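Local coordinates for protein Alpha/beta hydrolase (Streptomyces albidoflavus, PDB 6KSU) that probably acts as a stand-alone cyclase of the penicillin-binding-protein type, closing non-ribosomal peptides into macrolactams by heterochiral coupling, at residues D140-D145 and S175-C180; H271-K276 and D341-L346; G391-Y396 and L403-D408. All blocks are in the same frame, centred on the assembly; numbering follows the deposited sequence.

Contact 1 of 3, residues D140-D145 and S175-C180; sequences DSIEYD and SNTGYC
T177 and D140 show how a loop can be fastened to the first turn of a helix through one residue, whose carbonyl and carboxylate both take part. D140 O takes two bonds from the same residue: T177 OG1 comes down from above the carbonyl plane to D140 O at 2.6 Å, while T177 N reaches D140 O at 3.1 Å from the same face but closer to that plane. With CG swung anti to its own backbone nitrogen (chi1 180°), the carboxylate turns back to the helix start, and N176 N points almost straight at D140 OD1 (3.1 Å). D140 OD2 is in a salt bridge with R466 of the C-terminal barrel. S175 is the N-cap, its OG accepting from G178 N at 2.7 Å. Beyond this polar knot the contact thins: I142 CD1 and T177 CG2 meet only at 4.0 Å, and at the exposed S141 a water joins S141 OG to N176 ND2. N176 is probably the asparagine of a Y174-x-N motif facing the SxxK residues S83 and K86, and its OD1 accepts from K86. Helix 153-160 packs on T177 through F155 and C159, and A254 of helix 252-255 touches N176.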
loop_
_atom_site.group_PDB
_atom_site.type_symbol
_atom_site.label_atom_id
_atom_site.label_comp_id
_atom_site.label_asym_id
_atom_site.label_seq_id
_atom_site.Cartn_x
_atom_site.Cartn_y
_atom_site.Cartn_z
ATOM N N ASP A 140 7.074 10.567 4.014
ATOM C CA ASP A 140 5.950 9.969 3.303
ATOM C C ASP A 140 5.470 10.857 2.151
ATOM O O ASP A 140 5.396 10.401 1.007
ATOM C CB ASP A 140 4.823 9.654 4.290
ATOM C CG ASP A 140 3.598 9.021 3.613
ATOM O OD1 ASP A 140 3.719 8.502 2.475
ATOM O OD2 ASP A 140 2.509 9.044 4.227
ATOM N N SER A 141 5.205 12.137 2.414
ATOM C CA SER A 141 4.623 13.039 1.427
ATOM C C SER A 141 5.437 14.315 1.315
ATOM O O SER A 141 5.822 14.905 2.330
ATOM C CB SER A 141 3.185 13.403 1.801
ATOM O OG SER A 141 2.473 12.238 2.166
ATOM N N ILE A 142 5.663 14.749 0.073
ATOM C CA ILE A 142 6.368 15.985 -0.258
ATOM C C ILE A 142 5.554 16.735 -1.308
ATOM O O ILE A 142 5.212 16.162 -2.349
ATOM C CB ILE A 142 7.787 15.705 -0.792
ATOM C CG1 ILE A 142 8.739 15.356 0.343
ATOM C CG2 ILE A 142 8.327 16.893 -1.558
ATOM C CD1 ILE A 142 10.125 15.000 -0.139
ATOM N N GLU A 143 5.247 18.009 -1.041
ATOM C CA GLU A 143 4.592 18.874 -2.021
ATOM C C GLU A 143 5.365 18.895 -3.330
ATOM O O GLU A 143 6.486 19.409 -3.389
ATOM C CB GLU A 143 4.456 20.306 -1.490
ATOM C CG GLU A 143 3.571 21.276 -2.320
ATOM C CD GLU A 143 4.212 21.807 -3.627
ATOM O OE1 GLU A 143 4.929 22.842 -3.601
ATOM O OE2 GLU A 143 3.941 21.221 -4.699
ATOM N N TYR A 144 4.785 18.338 -4.383
ATOM C CA TYR A 144 5.258 18.640 -5.722
ATOM C C TYR A 144 4.065 18.735 -6.660
ATOM O O TYR A 144 4.016 18.111 -7.719
ATOM C CB TYR A 144 6.292 17.643 -6.229
ATOM C CG TYR A 144 7.075 18.263 -7.351
ATOM C CD1 TYR A 144 7.677 19.499 -7.181
ATOM C CD2 TYR A 144 7.150 17.661 -8.599
ATOM C CE1 TYR A 144 8.367 20.108 -8.209
ATOM C CE2 TYR A 144 7.846 18.262 -9.637
ATOM C CZ TYR A 144 8.453 19.490 -9.432
ATOM O OH TYR A 144 9.142 20.104 -10.456
ATOM N N ASP A 145 3.084 19.551 -6.272
ATOM C CA ASP A 145 2.000 19.913 -7.174
ATOM C C ASP A 145 2.487 20.757 -8.336
ATOM O O ASP A 145 1.693 21.124 -9.211
ATOM C CB ASP A 145 0.909 20.638 -6.391
ATOM C CG ASP A 145 0.256 19.741 -5.359
ATOM O OD1 ASP A 145 0.086 18.535 -5.651
ATOM O OD2 ASP A 145 -0.084 20.237 -4.264
ATOM N N SER A 175 6.408 5.142 2.599
ATOM C CA SER A 175 6.748 6.371 1.880
ATOM C C SER A 175 6.204 6.293 0.454
ATOM O O SER A 175 6.691 5.508 -0.358
ATOM C CB SER A 175 8.269 6.594 1.889
ATOM O OG SER A 175 8.634 7.694 1.075
ATOM N N ASN A 176 5.174 7.087 0.162
ATOM C CA ASN A 176 4.744 7.259 -1.218
ATOM C C ASN A 176 5.838 7.917 -2.039
ATOM O O ASN A 176 6.049 7.579 -3.212
ATOM C CB ASN A 176 3.462 8.104 -1.257
ATOM C CG ASN A 176 2.260 7.371 -0.696
ATOM O OD1 ASN A 176 1.982 6.247 -1.091
ATOM N ND2 ASN A 176 1.559 7.993 0.244
ATOM N N THR A 177 6.526 8.883 -1.436
ATOM C CA THR A 177 7.598 9.597 -2.115
ATOM C C THR A 177 8.735 8.662 -2.488
ATOM O O THR A 177 9.356 8.814 -3.548
ATOM C CB THR A 177 8.092 10.716 -1.204
ATOM O OG1 THR A 177 6.962 11.494 -0.782
ATOM C CG2 THR A 177 9.105 11.605 -1.923
ATOM N N GLY A 178 9.023 7.685 -1.629
ATOM C CA GLY A 178 10.019 6.695 -1.986
ATOM C C GLY A 178 9.695 6.012 -3.302
ATOM O O GLY A 178 10.584 5.764 -4.127
ATOM N N TYR A 179 8.416 5.734 -3.537
ATOM C CA TYR A 179 8.085 5.072 -4.782
ATOM C C TYR A 179 8.025 6.057 -5.936
ATOM O O TYR A 179 8.351 5.688 -7.066
ATOM C CB TYR A 179 6.792 4.284 -4.633
ATOM C CG TYR A 179 7.071 2.845 -4.241
ATOM C CD1 TYR A 179 6.839 1.800 -5.136
ATOM C CD2 TYR A 179 7.595 2.535 -2.983
ATOM C CE1 TYR A 179 7.097 0.489 -4.784
ATOM C CE2 TYR A 179 7.865 1.212 -2.626
ATOM C CZ TYR A 179 7.603 0.201 -3.536
ATOM O OH TYR A 179 7.852 -1.102 -3.204
ATOM N N CYS A 180 7.686 7.318 -5.667
ATOM C CA CYS A 180 7.782 8.315 -6.723
ATOM C C CYS A 180 9.222 8.472 -7.189
ATOM O O CYS A 180 9.475 8.694 -8.379
ATOM C CB CYS A 180 7.204 9.637 -6.239
ATOM S SG CYS A 180 5.445 9.500 -5.787
HETATM O O HOH W 1 1.408 10.800 -0.085
#

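Contact 2 of 3, residues H271-K276 and D341-L346; sequences HLADRK and DRSLAL
S343 and D274 supply the polar part of this contact, in which a tight turn is set against the start of a strand. The backbone N-H of D274 donates to S343 OG over 3.1 Å, a moderately bent bond (144° at the hydrogen). S343 OG lies beside its own backbone nitrogen, chi1 -60°, and in that position it also comes against A273 CB, at 3.3 Å. The D274 carboxylate lies against the serine's CB in van der Waals contact, D274 CG to S343 CB 3.5 Å. Its OD2 is hydrogen-bonded to the hydroxyl of Y52, on strand 46-53, which ties the turn to a second strand.

Water mediates once. A single molecule donates to S343 O at 2.8 Å and to D274 OD2 at 3.2 Å, bridging the two segments beside the direct bond.

The backbone shapes explain why these groups meet. Residues L272 to R275 form a type I beta turn, which presents the D274 amide to the serine. Across from it, S343 and L344 together stand opposite the single residue H339, a G1 beta bulge at the start of strand 344-350, part of the large antiparallel sheet of the beta-lactamase-like domain. A further backbone bond joins A273 to P340.

The remaining contacts are van der Waals. L272 CB rests on S343 CA at 3.7 Å, and the two methyls of the leucine part company beyond it: CD1 lies against the S343 carbonyl group, whereas L272 CD2 approaches L344 O at 3.8 Å. Y52 also touches L272, while CB of the exposed A273 comes to 3.8 Å from D341 O.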
loop_
_atom_site.group_PDB
_atom_site.type_symbol
_atom_site.label_atom_id
_atom_site.label_comp_id
_atom_site.label_asym_id
_atom_site.label_seq_id
_atom_site.Cartn_x
_atom_site.Cartn_y
_atom_site.Cartn_z
ATOM N N HIS A 271 4.143 -15.040 -9.374
ATOM C CA HIS A 271 4.599 -15.219 -8.006
ATOM C C HIS A 271 4.249 -16.575 -7.434
ATOM O O HIS A 271 4.714 -16.905 -6.350
ATOM C CB HIS A 271 4.023 -14.130 -7.093
ATOM C CG HIS A 271 4.509 -12.762 -7.438
ATOM N ND1 HIS A 271 5.524 -12.137 -6.752
ATOM C CD2 HIS A 271 4.137 -11.911 -8.420
ATOM C CE1 HIS A 271 5.767 -10.962 -7.302
ATOM N NE2 HIS A 271 4.933 -10.797 -8.314
ATOM N N LEU A 272 3.473 -17.378 -8.130
ATOM C CA LEU A 272 2.943 -18.574 -7.504
ATOM C C LEU A 272 3.777 -19.788 -7.858
ATOM O O LEU A 272 4.545 -19.789 -8.828
ATOM C CB LEU A 272 1.490 -18.792 -7.910
ATOM C CG LEU A 272 0.638 -17.528 -7.936
ATOM C CD1 LEU A 272 -0.730 -17.840 -8.592
ATOM C CD2 LEU A 272 0.435 -17.040 -6.529
ATOM N N ALA A 273 3.616 -20.819 -7.024
ATOM C CA ALA A 273 4.284 -22.100 -7.241
ATOM C C ALA A 273 4.100 -22.587 -8.669
ATOM O O ALA A 273 5.066 -22.962 -9.343
ATOM C CB ALA A 273 3.739 -23.141 -6.261
ATOM N N ASP A 274 2.854 -22.582 -9.155
ATOM C CA ASP A 274 2.517 -23.104 -10.473
ATOM C C ASP A 274 2.829 -22.125 -11.608
ATOM O O ASP A 274 2.215 -22.216 -12.678
ATOM C CB ASP A 274 1.035 -23.503 -10.503
ATOM C CG ASP A 274 0.098 -22.300 -10.407
ATOM O OD1 ASP A 274 0.589 -21.169 -10.173
ATOM O OD2 ASP A 274 -1.132 -22.481 -10.569
ATOM N N ARG A 275 3.764 -21.199 -11.402
ATOM C CA ARG A 275 4.027 -20.143 -12.375
ATOM C C ARG A 275 4.475 -20.672 -13.741
ATOM O O ARG A 275 4.417 -19.927 -14.726
ATOM C CB ARG A 275 5.092 -19.189 -11.829
ATOM C CG ARG A 275 6.457 -19.858 -11.719
ATOM C CD ARG A 275 7.581 -18.916 -11.316
ATOM N NE ARG A 275 8.411 -18.511 -12.451
ATOM C CZ ARG A 275 8.607 -17.243 -12.803
ATOM N NH1 ARG A 275 8.043 -16.272 -12.094
ATOM N NH2 ARG A 275 9.377 -16.933 -13.836
ATOM N N LYS A 276 4.948 -21.920 -13.828
ATOM C CA LYS A 276 5.352 -22.431 -15.141
ATOM C C LYS A 276 4.150 -22.674 -16.056
ATOM O O LYS A 276 4.329 -22.786 -17.270
ATOM C CB LYS A 276 6.187 -23.713 -15.005
ATOM C CG LYS A 276 7.507 -23.572 -14.216
ATOM C CD LYS A 276 8.578 -22.751 -14.941
ATOM C CE LYS A 276 9.256 -21.742 -14.006
ATOM N NZ LYS A 276 10.269 -20.902 -14.727
ATOM N N ASP A 341 2.760 -20.666 -2.143
ATOM C CA ASP A 341 2.952 -22.111 -2.084
ATOM C C ASP A 341 1.682 -22.855 -2.461
ATOM O O ASP A 341 1.751 -23.910 -3.107
ATOM C CB ASP A 341 3.481 -22.530 -0.712
ATOM C CG ASP A 341 4.961 -22.205 -0.549
ATOM O OD1 ASP A 341 5.552 -21.627 -1.488
ATOM O OD2 ASP A 341 5.540 -22.536 0.505
ATOM N N ARG A 342 0.526 -22.304 -2.117
ATOM C CA ARG A 342 -0.746 -22.864 -2.541
ATOM C C ARG A 342 -1.201 -22.354 -3.910
ATOM O O ARG A 342 -2.298 -22.712 -4.347
ATOM C CB ARG A 342 -1.812 -22.572 -1.478
ATOM C CG ARG A 342 -1.519 -23.219 -0.138
ATOM C CD ARG A 342 -2.432 -22.705 0.979
ATOM N NE ARG A 342 -3.830 -22.963 0.654
ATOM C CZ ARG A 342 -4.864 -22.511 1.350
ATOM N NH1 ARG A 342 -4.668 -21.774 2.437
ATOM N NH2 ARG A 342 -6.101 -22.804 0.958
ATOM N N SER A 343 -0.390 -21.546 -4.599
ATOM C CA SER A 343 -0.730 -21.015 -5.920
ATOM C C SER A 343 -2.094 -20.328 -5.887
ATOM O O SER A 343 -2.997 -20.629 -6.682
ATOM C CB SER A 343 -0.685 -22.112 -6.983
ATOM O OG SER A 343 0.606 -22.688 -7.079
ATOM N N LEU A 344 -2.247 -19.406 -4.929
ATOM C CA LEU A 344 -3.523 -18.746 -4.707
ATOM C C LEU A 344 -3.327 -17.236 -4.707
ATOM O O LEU A 344 -2.439 -16.717 -4.019
ATOM C CB LEU A 344 -4.140 -19.216 -3.395
ATOM C CG LEU A 344 -5.576 -18.849 -3.039
ATOM C CD1 LEU A 344 -5.893 -19.657 -1.815
ATOM C CD2 LEU A 344 -5.868 -17.359 -2.785
ATOM N N ALA A 345 -4.170 -16.536 -5.462
ATOM C CA ALA A 345 -4.188 -15.083 -5.484
ATOM C C ALA A 345 -5.629 -14.611 -5.575
ATOM O O ALA A 345 -6.448 -15.207 -6.282
ATOM C CB ALA A 345 -3.382 -14.521 -6.654
ATOM N N LEU A 346 -5.930 -13.543 -4.849
ATOM C CA LEU A 346 -7.257 -12.959 -4.877
ATOM C C LEU A 346 -7.123 -11.456 -4.718
ATOM O O LEU A 346 -6.254 -10.961 -3.995
ATOM C CB LEU A 346 -8.170 -13.537 -3.795
ATOM C CG LEU A 346 -7.953 -13.363 -2.289
ATOM C CD1 LEU A 346 -8.419 -12.050 -1.817
ATOM C CD2 LEU A 346 -8.798 -14.395 -1.597
HETATM O O HOH W 2 -3.656 -22.597 -8.549
#

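Contact 3 of 3, residues G391-Y396 and L403-D408; sequences GHLGTY and LMVTHD
L393 carries CG anti to its carbonyl carbon (chi1 -53°), and H407 holds its ring between backbone nitrogen and carbonyl carbon (chi1 58°); together these torsions bring the leucine methyls to the imidazole. L393 CD1 sits over one face of the H407 ring in a CH-pi contact, 3.9 Å from the centroid, while L393 CD2 approaches H407 ND1 at 3.4 Å. The side chains cross at about a right angle. Behind them runs the ladder of a beta hairpin, the first two strands of the closed eight-stranded antiparallel barrel. G394 pairs with V405 and Y396 with L403, each through two hydrogen bonds; the straightest runs from Y396 N to L403 O (2.8 Å, 174° at the hydrogen). Between them lies the non-hydrogen-bonded pair T395 and M404, whose side chains run alongside each other with T395 OG1 3.9 Å from M404 SD. On the other face, V405 and Y396 join the barrel interior: V405 CG2 meets Y396 CE2 at 3.8 Å, and V405 CG1 rests on H392 O at 3.4 Å. H392 O accepts a hydrogen bond from Y396 OH (2.8 Å), which pins the far end of the ring. M468 packs against Y396, and L415 and L425 against V405.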
loop_
_atom_site.group_PDB
_atom_site.type_symbol
_atom_site.label_atom_id
_atom_site.label_comp_id
_atom_site.label_asym_id
_atom_site.label_seq_id
_atom_site.Cartn_x
_atom_site.Cartn_y
_atom_site.Cartn_z
ATOM N N GLY A 391 12.059 11.716 29.471
ATOM C CA GLY A 391 12.955 11.755 28.337
ATOM C C GLY A 391 12.283 11.406 27.030
ATOM O O GLY A 391 12.921 11.467 25.973
ATOM N N HIS A 392 11.008 11.018 27.075
ATOM C CA HIS A 392 10.221 10.836 25.869
ATOM C C HIS A 392 9.692 12.155 25.331
ATOM O O HIS A 392 9.199 12.185 24.202
ATOM C CB HIS A 392 9.053 9.887 26.144
ATOM C CG HIS A 392 9.445 8.441 26.185
ATOM N ND1 HIS A 392 9.982 7.844 27.305
ATOM C CD2 HIS A 392 9.374 7.468 25.242
ATOM C CE1 HIS A 392 10.227 6.571 27.055
ATOM N NE2 HIS A 392 9.866 6.318 25.811
ATOM N N LEU A 393 9.787 13.239 26.101
ATOM C CA LEU A 393 9.228 14.512 25.661
ATOM C C LEU A 393 9.948 14.986 24.410
ATOM O O LEU A 393 11.135 14.728 24.212
ATOM C CB LEU A 393 9.329 15.578 26.762
ATOM C CG LEU A 393 8.769 15.233 28.152
ATOM C CD1 LEU A 393 9.320 16.156 29.261
ATOM C CD2 LEU A 393 7.250 15.286 28.146
ATOM N N GLY A 394 9.229 15.701 23.575
ATOM C CA GLY A 394 9.814 16.219 22.356
ATOM C C GLY A 394 8.786 16.257 21.244
ATOM O O GLY A 394 7.636 15.864 21.412
ATOM N N THR A 395 9.234 16.775 20.103
ATOM C CA THR A 395 8.437 16.895 18.893
ATOM C C THR A 395 8.900 15.834 17.900
ATOM O O THR A 395 10.098 15.693 17.660
ATOM C CB THR A 395 8.593 18.292 18.286
ATOM O OG1 THR A 395 8.167 19.278 19.232
ATOM C CG2 THR A 395 7.752 18.421 17.029
ATOM N N TYR A 396 7.965 15.076 17.341
ATOM C CA TYR A 396 8.324 14.051 16.368
ATOM C C TYR A 396 7.688 14.397 15.033
ATOM O O TYR A 396 6.583 14.941 14.984
ATOM C CB TYR A 396 7.893 12.653 16.822
ATOM C CG TYR A 396 8.502 12.237 18.150
ATOM C CD1 TYR A 396 9.472 11.247 18.208
ATOM C CD2 TYR A 396 8.092 12.829 19.348
ATOM C CE1 TYR A 396 10.031 10.855 19.410
ATOM C CE2 TYR A 396 8.645 12.444 20.564
ATOM C CZ TYR A 396 9.623 11.458 20.586
ATOM O OH TYR A 396 10.183 11.061 21.775
ATOM N N LEU A 403 3.808 15.356 15.792
ATOM C CA LEU A 403 3.182 14.931 17.026
ATOM C C LEU A 403 4.076 15.441 18.151
ATOM O O LEU A 403 5.290 15.601 17.958
ATOM C CB LEU A 403 3.043 13.397 17.034
ATOM C CG LEU A 403 1.766 12.635 17.364
ATOM C CD1 LEU A 403 0.573 13.283 16.663
ATOM C CD2 LEU A 403 1.930 11.174 16.914
ATOM N N MET A 404 3.492 15.723 19.320
ATOM C CA MET A 404 4.308 16.160 20.455
ATOM C C MET A 404 4.040 15.291 21.671
ATOM O O MET A 404 2.887 14.997 21.994
ATOM C CB MET A 404 4.064 17.624 20.796
ATOM C CG MET A 404 4.360 18.574 19.647
ATOM S SD MET A 404 4.539 20.274 20.213
ATOM C CE MET A 404 4.790 20.017 21.960
ATOM N N VAL A 405 5.104 14.860 22.328
ATOM C CA VAL A 405 4.990 14.159 23.592
ATOM C C VAL A 405 5.234 15.188 24.672
ATOM O O VAL A 405 6.343 15.708 24.800
ATOM C CB VAL A 405 5.960 12.987 23.709
ATOM C CG1 VAL A 405 5.962 12.472 25.147
ATOM C CG2 VAL A 405 5.550 11.893 22.735
ATOM N N THR A 406 4.197 15.489 25.433
ATOM C CA THR A 406 4.247 16.510 26.457
ATOM C C THR A 406 3.904 15.888 27.795
ATOM O O THR A 406 3.690 14.679 27.912
ATOM C CB THR A 406 3.286 17.657 26.138
ATOM O OG1 THR A 406 1.933 17.213 26.336
ATOM C CG2 THR A 406 3.477 18.128 24.705
ATOM N N HIS A 407 3.859 16.742 28.811
ATOM C CA HIS A 407 3.352 16.359 30.112
ATOM C C HIS A 407 2.614 17.541 30.711
ATOM O O HIS A 407 2.776 18.683 30.280
ATOM C CB HIS A 407 4.451 15.865 31.069
ATOM C CG HIS A 407 5.553 16.850 31.324
ATOM N ND1 HIS A 407 6.107 17.636 30.336
ATOM C CD2 HIS A 407 6.240 17.133 32.455
ATOM C CE1 HIS A 407 7.077 18.374 30.852
ATOM N NE2 HIS A 407 7.177 18.087 32.137
ATOM N N ASP A 408 1.775 17.248 31.686
ATOM C CA ASP A 408 1.067 18.288 32.409
ATOM C C ASP A 408 1.754 18.523 33.755
ATOM O O ASP A 408 2.782 17.919 34.072
ATOM C CB ASP A 408 -0.411 17.926 32.565
ATOM C CG ASP A 408 -0.629 16.658 33.360
ATOM O OD1 ASP A 408 0.357 16.039 33.801
ATOM O OD2 ASP A 408 -1.804 16.267 33.536
#

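The three contacts sample two parts of the chain. Contacts 1 and 2 belong to the beta-lactamase-like region, on opposite sides of the chain's centre, with contact centres about 32 Å apart and nearest atoms about 11 Å apart. Contact 3 lies in the C-terminal barrel, its centre about 26 Å from that of contact 1 and about 47 Å from that of contact 2. Contact 1 borders the probable active site through N176; it also reaches the barrel through D140. R470, on the same strand as R466, bonds to L393 O, so one barrel strand serves contacts 1 and 3. Contact 2 lies near a malonate ion, probably from the crystallisation liquor, bonded to R342.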